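Local coordinates for protein pilin (Streptococcus pyogenes serotype M1, PDB 3GLD) that forms the pilus backbone by stacking head to tail through intermolecular isopeptide bonds, enabling adhesion to host cells, bacterial aggregation and biofilm formation, at residues A[222-225]-A[229-232]; A[200-203]-A[208-211]; A[37-42]-A[108-113]; A[183-188]-A[233-238]. The protein carries 2 engineered substitutions. One frame throughout, in Å; residues are numbered along the deposited sequence.

Contact 1 (A[222-225]-A[229-232]); sequences FTLK and SIKV
Phe222 and Ile230 meet inside a beta-arch, in which two strands joined by a short turn enter different sheets of the C-terminal beta-sandwich and face each other without backbone pairing, side chains filling the gap. No hydrogen bond crosses it: the strand axes stay 7.7 Å apart, and each strand pairs within its own sheet, Phe222 with Phe181 and Ile230 with Val164. The packed half is dense. Ile230 CD1 sits over the centre of the Phe222 ring, 3.6 Å from its centroid and 11° off the ring normal, a CH-pi contact made as the two side chains cross at about a right angle. Ile230 CG1 lies between its own N and carbonyl carbon (chi1 64°), which sends CD1 over the ring. A branched aliphatic suits this place because one arm covers the ring and the other, CG2, touches both Phe222 and Leu224. On the solvent side the arch is looser. Thr223 points away from the other strand and hydrogen-bonds Asp178 through OG1, while Ser229 also points outward, a small polar residue suited to the partly exposed flank. Leu224 touches Lys166, its side chain about 7 Å from that of Glu245, which autocatalyses the Lys166-Asn290 isopeptide. Leu224 CD2 closes the contact, 4.1 Å from Ile230 CG2 and 3.6 Å from the backbone N of Ser229.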
loop_
_atom_site.group_PDB
_atom_site.type_symbol
_atom_site.label_atom_id
_atom_site.label_comp_id
_atom_site.label_asym_id
_atom_site.label_seq_id
_atom_site.Cartn_x
_atom_site.Cartn_y
_atom_site.Cartn_z
ATOM N N PHE A 222 27.197 6.736 3.699
ATOM C CA PHE A 222 27.653 5.388 4.006
ATOM C C PHE A 222 28.972 5.037 3.317
ATOM O O PHE A 222 29.416 5.736 2.401
ATOM C CB PHE A 222 26.569 4.316 3.712
ATOM C CG PHE A 222 26.242 4.144 2.264
ATOM C CD1 PHE A 222 25.345 5.005 1.621
ATOM C CD2 PHE A 222 26.784 3.081 1.542
ATOM C CE1 PHE A 222 25.010 4.818 0.278
ATOM C CE2 PHE A 222 26.466 2.890 0.202
ATOM C CZ PHE A 222 25.585 3.758 -0.441
ATOM N N THR A 223 29.583 3.946 3.771
ATOM C CA THR A 223 30.841 3.492 3.203
ATOM C C THR A 223 30.767 2.012 2.933
ATOM O O THR A 223 30.093 1.276 3.654
ATOM C CB THR A 223 32.058 3.767 4.150
ATOM O OG1 THR A 223 31.900 3.026 5.369
ATOM C CG2 THR A 223 32.184 5.233 4.493
ATOM N N LEU A 224 31.487 1.568 1.912
ATOM C CA LEU A 224 31.600 0.144 1.616
ATOM C C LEU A 224 33.033 -0.212 1.206
ATOM O O LEU A 224 33.651 0.511 0.438
ATOM C CB LEU A 224 30.662 -0.259 0.465
ATOM C CG LEU A 224 29.133 -0.117 0.619
ATOM C CD1 LEU A 224 28.406 -0.320 -0.688
ATOM C CD2 LEU A 224 28.664 -1.087 1.637
ATOM N N LYS A 225 33.524 -1.343 1.693
ATOM C CA LYS A 225 34.711 -1.964 1.120
ATOM C C LYS A 225 34.289 -2.962 0.028
ATOM O O LYS A 225 33.099 -3.263 -0.124
ATOM C CB LYS A 225 35.513 -2.709 2.201
ATOM C CG LYS A 225 35.912 -1.875 3.432
ATOM C CD LYS A 225 36.573 -2.801 4.496
ATOM C CE LYS A 225 37.127 -2.054 5.717
ATOM N NZ LYS A 225 36.055 -1.427 6.544
ATOM N N SER A 229 27.871 -4.538 1.198
ATOM C CA SER A 229 26.717 -3.913 0.597
ATOM C C SER A 229 25.816 -3.259 1.654
ATOM O O SER A 229 25.869 -3.609 2.842
ATOM C CB SER A 229 25.913 -4.959 -0.210
ATOM O OG SER A 229 25.376 -5.970 0.662
ATOM N N ILE A 230 25.004 -2.308 1.200
ATOM C CA ILE A 230 23.832 -1.884 1.953
ATOM C C ILE A 230 22.577 -2.312 1.174
ATOM O O ILE A 230 22.649 -2.553 -0.039
ATOM C CB ILE A 230 23.780 -0.366 2.235
ATOM C CG1 ILE A 230 23.675 0.461 0.945
ATOM C CG2 ILE A 230 24.969 0.070 3.120
ATOM C CD1 ILE A 230 23.023 1.816 1.171
ATOM N N LYS A 231 21.450 -2.390 1.885
ATOM C CA LYS A 231 20.173 -2.743 1.300
ATOM C C LYS A 231 19.091 -1.933 2.036
ATOM O O LYS A 231 18.923 -2.067 3.257
ATOM C CB LYS A 231 19.902 -4.243 1.450
ATOM C CG LYS A 231 18.682 -4.731 0.611
ATOM C CD LYS A 231 18.135 -6.060 1.082
ATOM C CE LYS A 231 19.119 -7.182 0.908
ATOM N NZ LYS A 231 18.447 -8.520 1.018
ATOM N N VAL A 232 18.404 -1.080 1.287
ATOM C CA VAL A 232 17.205 -0.416 1.759
ATOM C C VAL A 232 16.118 -1.509 1.694
ATOM O O VAL A 232 15.737 -1.952 0.611
ATOM C CB VAL A 232 16.869 0.784 0.861
ATOM C CG1 VAL A 232 15.614 1.537 1.375
ATOM C CG2 VAL A 232 18.040 1.730 0.788
#

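Contact 2 (A[200-203]-A[208-211]); sequences EKTT and APVQ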
loop_
_atom_site.group_PDB
_atom_site.type_symbol
_atom_site.label_atom_id
_atom_site.label_comp_id
_atom_site.label_asym_id
_atom_site.label_seq_id
_atom_site.Cartn_x
_atom_site.Cartn_y
_atom_site.Cartn_z
ATOM N N GLU A 200 20.097 -1.949 5.886
ATOM C CA GLU A 200 20.955 -2.984 6.461
ATOM C C GLU A 200 22.288 -2.974 5.736
ATOM O O GLU A 200 22.298 -3.040 4.521
ATOM C CB GLU A 200 20.354 -4.390 6.297
ATOM C CG GLU A 200 19.156 -4.701 7.176
ATOM C CD GLU A 200 18.657 -6.150 7.011
ATOM O OE1 GLU A 200 19.228 -6.909 6.186
ATOM O OE2 GLU A 200 17.683 -6.520 7.704
ATOM N N LYS A 201 23.397 -2.882 6.481
ATOM C CA LYS A 201 24.737 -2.950 5.912
ATOM C C LYS A 201 25.359 -4.293 6.241
ATOM O O LYS A 201 25.387 -4.696 7.411
ATOM C CB LYS A 201 25.639 -1.803 6.425
ATOM C CG LYS A 201 27.079 -1.891 5.888
ATOM C CD LYS A 201 27.906 -0.633 6.188
ATOM C CE LYS A 201 29.382 -0.939 5.975
ATOM N NZ LYS A 201 30.262 0.254 6.052
ATOM N N THR A 202 25.855 -4.980 5.206
ATOM C CA THR A 202 26.496 -6.291 5.348
ATOM C C THR A 202 27.996 -6.187 5.059
ATOM O O THR A 202 28.399 -5.593 4.063
ATOM C CB THR A 202 25.830 -7.326 4.413
ATOM O OG1 THR A 202 24.432 -7.377 4.717
ATOM C CG2 THR A 202 26.432 -8.725 4.576
ATOM N N THR A 203 28.797 -6.742 5.966
ATOM C CA THR A 203 30.247 -6.783 5.843
ATOM C C THR A 203 30.669 -8.237 5.790
ATOM O O THR A 203 29.948 -9.132 6.240
ATOM C CB THR A 203 30.952 -6.084 7.037
ATOM O OG1 THR A 203 30.593 -6.738 8.265
ATOM C CG2 THR A 203 30.556 -4.616 7.119
ATOM N N ALA A 208 26.652 -9.769 12.260
ATOM C CA ALA A 208 25.326 -9.725 11.658
ATOM C C ALA A 208 25.170 -8.363 10.962
ATOM O O ALA A 208 25.913 -7.430 11.269
ATOM C CB ALA A 208 24.266 -9.916 12.736
ATOM N N PRO A 209 24.238 -8.254 10.002
ATOM C CA PRO A 209 24.067 -6.963 9.340
ATOM C C PRO A 209 23.665 -5.865 10.327
ATOM O O PRO A 209 22.981 -6.154 11.317
ATOM C CB PRO A 209 22.948 -7.227 8.332
ATOM C CG PRO A 209 23.004 -8.705 8.088
ATOM C CD PRO A 209 23.389 -9.296 9.401
ATOM N N VAL A 210 24.126 -4.639 10.058
ATOM C CA VAL A 210 23.905 -3.478 10.926
ATOM C C VAL A 210 22.737 -2.641 10.385
ATOM O O VAL A 210 22.722 -2.298 9.197
ATOM C CB VAL A 210 25.193 -2.599 11.036
ATOM C CG1 VAL A 210 24.883 -1.246 11.653
ATOM C CG2 VAL A 210 26.297 -3.325 11.853
ATOM N N GLN A 211 21.768 -2.328 11.262
ATOM C CA GLN A 211 20.592 -1.515 10.900
ATOM C C GLN A 211 20.778 -0.027 11.167
ATOM O O GLN A 211 21.149 0.396 12.271
ATOM C CB GLN A 211 19.330 -1.940 11.688
ATOM C CG GLN A 211 18.975 -3.395 11.661
ATOM C CD GLN A 211 18.316 -3.800 10.354
ATOM O OE1 GLN A 211 17.715 -2.973 9.649
ATOM N NE2 GLN A 211 18.428 -5.079 10.023
HETATM O O HOH W 1 15.990 -3.813 7.606
#
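Glu200 and Gln211 both set CG beside the backbone N and anti to the carbonyl carbon, and from there their shapes diverge: the glutamate runs on extended, whereas the glutamine folds at its second torsion (chi2 -77°), laying its amide against the neighbour. The side chains thus lie side by side and point the same way, with Gln211 NE2 2.8 Å from Glu200 OE2 in a hydrogen bond. The acceptor lies nearly in the amide plane, but the donor comes from above the carboxylate, whose plane is turned 83° from the amide. OE2 also accepts a longer bond of 3.2 Å from a water, and that water donates to Gln211 OE1 at 2.8 Å, so the amide is tied to one carboxylate oxygen by NE2 directly and by OE1 through the water. A long acid and a long amide suit this outer face. Lys201 and Val210 form a hydrogen-bonded pair, Lys201 N to Val210 O and Val210 N to Lys201 O, each 2.9 Å. Lys201 itself extends off the other face, its NZ reaching Thr223 O. Pro209, lacking an amide hydrogen, stands just before Val210, where the pairing of that strand begins, and lays its ring alongside Thr202, with CG 3.9 Å from Thr202 OG1. Regular antiparallel pairing of this kind, with a cross-strand polar pair at a non-hydrogen-bonded position, belongs to a beta hairpin, here strands 196-202 and 210-215.

Contact 3 (A[37-42]-A[108-113]); sequences TDFTFK and DKVPGV
The Phe39 ring receives two valine methyls obliquely at its outer end: Val113 CG1 lies 4.1 Å from CE1, and Val110 CG2 is more distant, 4.5 Å from the same atom. Lys23 adds a cation-pi contact to this ring. Phe39 leaves the strand with CG beside its backbone N (chi1 -66°), which carries the ring toward the loop and lets Val113 approach from the opposite direction. Both valines belong to one type II beta turn, closed by the 3.1 Å bond from Val113 N to Val110 O. Gly112 fits its third position because the backbone there has a positive phi of 80°, and Pro111 suits the position before it. The turn therefore presents two beta-branched side chains together to strand 37-45. Thr37 and Val110 reach toward each other tip to tip, with Thr37 CB 3.7 Å from Val110 CG2. Val113 and Phe39 also touch Asn155, to which Lys23 is cross-linked in the natural protein, and the side chain of Phe39 is about 7 Å from that of the engineered Ala104, which occupies the position of the autocatalytic residue. Since no hydrogen bond joins the two segments, cohesion here rests mainly on apolar packing, consistent with a low-polarity wall beside the cross-linking site.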
loop_
_atom_site.group_PDB
_atom_site.type_symbol
_atom_site.label_atom_id
_atom_site.label_comp_id
_atom_site.label_asym_id
_atom_site.label_seq_id
_atom_site.Cartn_x
_atom_site.Cartn_y
_atom_site.Cartn_z
ATOM N N THR A 37 -2.936 8.357 0.671
ATOM C CA THR A 37 -3.873 8.163 -0.434
ATOM C C THR A 37 -5.287 7.890 0.105
ATOM O O THR A 37 -5.451 7.465 1.245
ATOM C CB THR A 37 -3.455 6.958 -1.320
ATOM O OG1 THR A 37 -4.337 6.839 -2.448
ATOM C CG2 THR A 37 -3.504 5.648 -0.527
ATOM N N ASP A 38 -6.289 8.121 -0.739
ATOM C CA ASP A 38 -7.655 7.619 -0.504
ATOM C C ASP A 38 -7.862 6.292 -1.201
ATOM O O ASP A 38 -7.141 5.968 -2.146
ATOM C CB ASP A 38 -8.673 8.603 -1.071
ATOM C CG ASP A 38 -8.697 9.920 -0.323
ATOM O OD1 ASP A 38 -8.155 9.973 0.804
ATOM O OD2 ASP A 38 -9.255 10.908 -0.874
ATOM N N PHE A 39 -8.849 5.523 -0.734
ATOM C CA PHE A 39 -9.467 4.469 -1.525
ATOM C C PHE A 39 -10.976 4.726 -1.537
ATOM O O PHE A 39 -11.556 5.059 -0.495
ATOM C CB PHE A 39 -9.160 3.078 -0.959
ATOM C CG PHE A 39 -7.712 2.705 -1.036
ATOM C CD1 PHE A 39 -7.136 2.353 -2.250
ATOM C CD2 PHE A 39 -6.906 2.764 0.101
ATOM C CE1 PHE A 39 -5.782 2.046 -2.324
ATOM C CE2 PHE A 39 -5.552 2.450 0.041
ATOM C CZ PHE A 39 -4.993 2.080 -1.169
ATOM N N THR A 40 -11.586 4.574 -2.713
ATOM C CA THR A 40 -12.960 4.964 -2.949
ATOM C C THR A 40 -13.809 3.729 -3.270
ATOM O O THR A 40 -13.344 2.772 -3.914
ATOM C CB THR A 40 -13.069 6.019 -4.079
ATOM O OG1 THR A 40 -12.447 7.229 -3.647
ATOM C CG2 THR A 40 -14.542 6.360 -4.398
ATOM N N PHE A 41 -15.055 3.765 -2.806
ATOM C CA PHE A 41 -15.986 2.656 -3.004
ATOM C C PHE A 41 -17.266 3.217 -3.545
ATOM O O PHE A 41 -17.685 4.306 -3.160
ATOM C CB PHE A 41 -16.210 1.884 -1.694
ATOM C CG PHE A 41 -14.926 1.585 -0.957
ATOM C CD1 PHE A 41 -14.142 0.499 -1.314
ATOM C CD2 PHE A 41 -14.490 2.418 0.073
ATOM C CE1 PHE A 41 -12.946 0.245 -0.655
ATOM C CE2 PHE A 41 -13.299 2.168 0.738
ATOM C CZ PHE A 41 -12.528 1.076 0.368
ATOM N N LYS A 42 -17.867 2.467 -4.462
ATOM C CA LYS A 42 -19.044 2.884 -5.182
ATOM C C LYS A 42 -20.176 1.892 -4.917
ATOM O O LYS A 42 -19.951 0.670 -4.848
ATOM C CB LYS A 42 -18.727 2.900 -6.684
ATOM C CG LYS A 42 -19.838 3.422 -7.604
ATOM C CD LYS A 42 -19.432 3.378 -9.105
ATOM C CE LYS A 42 -19.328 1.954 -9.646
ATOM N NZ LYS A 42 -19.235 1.960 -11.148
ATOM N N ASP A 108 -7.219 6.458 -9.815
ATOM C CA ASP A 108 -5.924 7.086 -9.535
ATOM C C ASP A 108 -5.077 6.050 -8.787
ATOM O O ASP A 108 -4.981 6.087 -7.553
ATOM C CB ASP A 108 -6.094 8.380 -8.720
ATOM C CG ASP A 108 -7.139 9.335 -9.321
ATOM O OD1 ASP A 108 -7.087 9.626 -10.546
ATOM O OD2 ASP A 108 -8.014 9.806 -8.549
ATOM N N LYS A 109 -4.507 5.112 -9.545
ATOM C CA LYS A 109 -3.816 3.946 -8.992
ATOM C C LYS A 109 -2.559 4.355 -8.225
ATOM O O LYS A 109 -1.705 5.061 -8.755
ATOM C CB LYS A 109 -3.464 2.951 -10.102
ATOM C CG LYS A 109 -4.679 2.291 -10.765
ATOM C CD LYS A 109 -4.313 1.561 -12.066
ATOM C CE LYS A 109 -3.992 0.088 -11.819
ATOM N NZ LYS A 109 -3.235 -0.512 -12.972
ATOM N N VAL A 110 -2.479 3.923 -6.974
ATOM C CA VAL A 110 -1.347 4.218 -6.095
ATOM C C VAL A 110 -0.242 3.221 -6.426
ATOM O O VAL A 110 -0.491 2.013 -6.461
ATOM C CB VAL A 110 -1.763 4.057 -4.615
ATOM C CG1 VAL A 110 -0.617 4.374 -3.648
ATOM C CG2 VAL A 110 -3.006 4.899 -4.322
ATOM N N PRO A 111 0.992 3.720 -6.659
ATOM C CA PRO A 111 2.120 2.836 -6.992
ATOM C C PRO A 111 2.337 1.742 -5.952
ATOM O O PRO A 111 2.240 2.000 -4.758
ATOM C CB PRO A 111 3.318 3.795 -7.041
ATOM C CG PRO A 111 2.702 5.152 -7.257
ATOM C CD PRO A 111 1.438 5.110 -6.473
ATOM N N GLY A 112 2.607 0.526 -6.424
ATOM C CA GLY A 112 2.771 -0.635 -5.563
ATOM C C GLY A 112 1.491 -1.297 -5.054
ATOM O O GLY A 112 1.564 -2.329 -4.376
ATOM N N VAL A 113 0.329 -0.706 -5.341
ATOM C CA VAL A 113 -0.951 -1.258 -4.843
ATOM C C VAL A 113 -1.695 -2.118 -5.860
ATOM O O VAL A 113 -1.930 -1.700 -6.982
ATOM C CB VAL A 113 -1.915 -0.155 -4.303
ATOM C CG1 VAL A 113 -3.253 -0.771 -3.874
ATOM C CG2 VAL A 113 -1.260 0.592 -3.130
#

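Contact 4 (A[183-188]-A[233-238]); sequences LTLKAN and TNLPVG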
loop_
_atom_site.group_PDB
_atom_site.type_symbol
_atom_site.label_atom_id
_atom_site.label_comp_id
_atom_site.label_asym_id
_atom_site.label_seq_id
_atom_site.Cartn_x
_atom_site.Cartn_y
_atom_site.Cartn_z
ATOM N N LEU A 183 23.288 8.401 -0.527
ATOM C CA LEU A 183 22.007 7.968 -1.070
ATOM C C LEU A 183 20.986 9.034 -0.699
ATOM O O LEU A 183 20.873 9.409 0.474
ATOM C CB LEU A 183 21.562 6.613 -0.486
ATOM C CG LEU A 183 20.058 6.238 -0.544
ATOM C CD1 LEU A 183 19.683 5.761 -1.952
ATOM C CD2 LEU A 183 19.793 5.136 0.458
ATOM N N THR A 184 20.252 9.511 -1.696
ATOM C CA THR A 184 19.133 10.428 -1.464
ATOM C C THR A 184 17.870 9.857 -2.088
ATOM O O THR A 184 17.828 9.588 -3.284
ATOM C CB THR A 184 19.412 11.810 -2.048
ATOM O OG1 THR A 184 20.703 12.241 -1.619
ATOM C CG2 THR A 184 18.351 12.824 -1.594
ATOM N N LEU A 185 16.874 9.626 -1.238
ATOM C CA LEU A 185 15.518 9.319 -1.664
ATOM C C LEU A 185 14.689 10.620 -1.646
ATOM O O LEU A 185 14.799 11.427 -0.715
ATOM C CB LEU A 185 14.918 8.281 -0.723
ATOM C CG LEU A 185 15.802 7.090 -0.323
ATOM C CD1 LEU A 185 15.204 6.402 0.864
ATOM C CD2 LEU A 185 16.003 6.109 -1.449
ATOM N N LYS A 186 13.875 10.822 -2.685
ATOM C CA LYS A 186 13.132 12.071 -2.873
ATOM C C LYS A 186 11.676 11.923 -2.449
ATOM O O LYS A 186 11.026 10.923 -2.757
ATOM C CB LYS A 186 13.192 12.540 -4.326
ATOM C CG LYS A 186 14.574 13.007 -4.798
ATOM C CD LYS A 186 15.542 11.851 -4.983
ATOM C CE LYS A 186 16.975 12.336 -5.075
ATOM N NZ LYS A 186 17.162 13.250 -6.245
ATOM N N ALA A 187 11.171 12.934 -1.748
ATOM C CA ALA A 187 9.769 12.963 -1.338
ATOM C C ALA A 187 8.837 13.025 -2.547
ATOM O O ALA A 187 9.197 13.547 -3.601
ATOM C CB ALA A 187 9.511 14.164 -0.398
ATOM N N ASN A 188 7.648 12.462 -2.389
ATOM C CA ASN A 188 6.543 12.697 -3.316
ATOM C C ASN A 188 5.243 12.802 -2.511
ATOM O O ASN A 188 5.283 12.764 -1.282
ATOM C CB ASN A 188 6.473 11.608 -4.413
ATOM C CG ASN A 188 6.384 10.208 -3.857
ATOM O OD1 ASN A 188 5.710 9.955 -2.859
ATOM N ND2 ASN A 188 7.076 9.270 -4.515
ATOM N N THR A 233 15.693 -2.000 2.852
ATOM C CA THR A 233 14.841 -3.192 2.890
ATOM C C THR A 233 13.336 -2.925 2.724
ATOM O O THR A 233 12.576 -3.858 2.464
ATOM C CB THR A 233 15.038 -4.001 4.191
ATOM O OG1 THR A 233 14.630 -3.207 5.319
ATOM C CG2 THR A 233 16.480 -4.380 4.353
ATOM N N ASN A 234 12.916 -1.674 2.880
ATOM C CA ASN A 234 11.490 -1.305 2.708
ATOM C C ASN A 234 11.311 -0.063 1.834
ATOM O O ASN A 234 10.562 0.839 2.170
ATOM C CB ASN A 234 10.785 -1.157 4.066
ATOM C CG ASN A 234 11.359 -0.041 4.931
ATOM O OD1 ASN A 234 12.453 0.458 4.682
ATOM N ND2 ASN A 234 10.599 0.362 5.968
ATOM N N LEU A 235 12.051 0.010 0.727
ATOM C CA LEU A 235 11.913 1.124 -0.209
ATOM C C LEU A 235 10.521 1.096 -0.850
ATOM O O LEU A 235 10.150 0.106 -1.464
ATOM C CB LEU A 235 12.977 1.020 -1.305
ATOM C CG LEU A 235 13.030 2.131 -2.361
ATOM C CD1 LEU A 235 13.392 3.454 -1.736
ATOM C CD2 LEU A 235 14.036 1.759 -3.443
ATOM N N PRO A 236 9.741 2.185 -0.709
ATOM C CA PRO A 236 8.457 2.109 -1.399
ATOM C C PRO A 236 8.563 2.165 -2.925
ATOM O O PRO A 236 9.522 2.725 -3.479
ATOM C CB PRO A 236 7.677 3.320 -0.860
ATOM C CG PRO A 236 8.437 3.796 0.354
ATOM C CD PRO A 236 9.865 3.389 0.132
ATOM N N VAL A 237 7.555 1.601 -3.598
ATOM C CA VAL A 237 7.423 1.732 -5.045
ATOM C C VAL A 237 7.086 3.174 -5.429
ATOM O O VAL A 237 6.336 3.859 -4.718
ATOM C CB VAL A 237 6.310 0.778 -5.597
ATOM C CG1 VAL A 237 6.188 0.908 -7.123
ATOM C CG2 VAL A 237 6.614 -0.669 -5.250
ATOM N N GLY A 238 7.627 3.634 -6.554
ATOM C CA GLY A 238 7.348 4.982 -7.055
ATOM C C GLY A 238 8.222 6.110 -6.511
ATOM O O GLY A 238 7.927 7.287 -6.732
HETATM O O HOH W 2 5.590 6.542 -4.339
#
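A water bridges Asn188 and Val237, donating to Val237 O at 2.8 Å and accepting from Asn188 ND2 at 3.1 Å. Asn188 places its amide there by setting CG between its own N and carbonyl carbon (chi1 55°), so that ND2 faces the 233-238 segment, where Gly238 O also lies 3.1 Å from it. The other end of the amide, OD1, receives weak hydrogen bonds from Tyr190 N and Tyr191 N. Asparagine suits this spot because it can offer N-H on one side and accept on the other. Gly238 takes a positive phi of 86°, at which a side chain would jam against the preceding carbonyl oxygen. The two segments come from opposite sheets of the C-terminal beta-sandwich: strand 179-185 ends in a loop, while the chain of 229-236 turns a corner at Thr233 and Asn234. Between the sheets the contact becomes apolar. Leu185 CD2 meets Leu235 CD1 at 3.7 Å, the side chains crossing at a slant. Leu235 has CG anti to its backbone N (chi1 -178°), which swings CD1 across to Leu185. Val197 and Tyr241 also touch Leu185 in this core, and Leu162 packs against Leu235.

Contact 3 comes first along the chain and lies in the N-terminal domain; the other three share the C-terminal one. There contact 4 closes a loop within which contact 2 and then contact 1 follow in series. Contact 2, centred 8 Å from contact 1, lies in the sheet that contact 1 reaches through strand 229-236, the neighbour of 196-202. Contacts 1 and 4 are centred 16 Å apart, and both span the sandwich between strand 229-236 and the sheet of strands 179-185 and 220-224. Contacts 3 and 4, with centres 19 Å apart, touch where Pro111 and Gly112 pack on Val237 and Gly238, so the two domains of the elongated pilin subunit meet there.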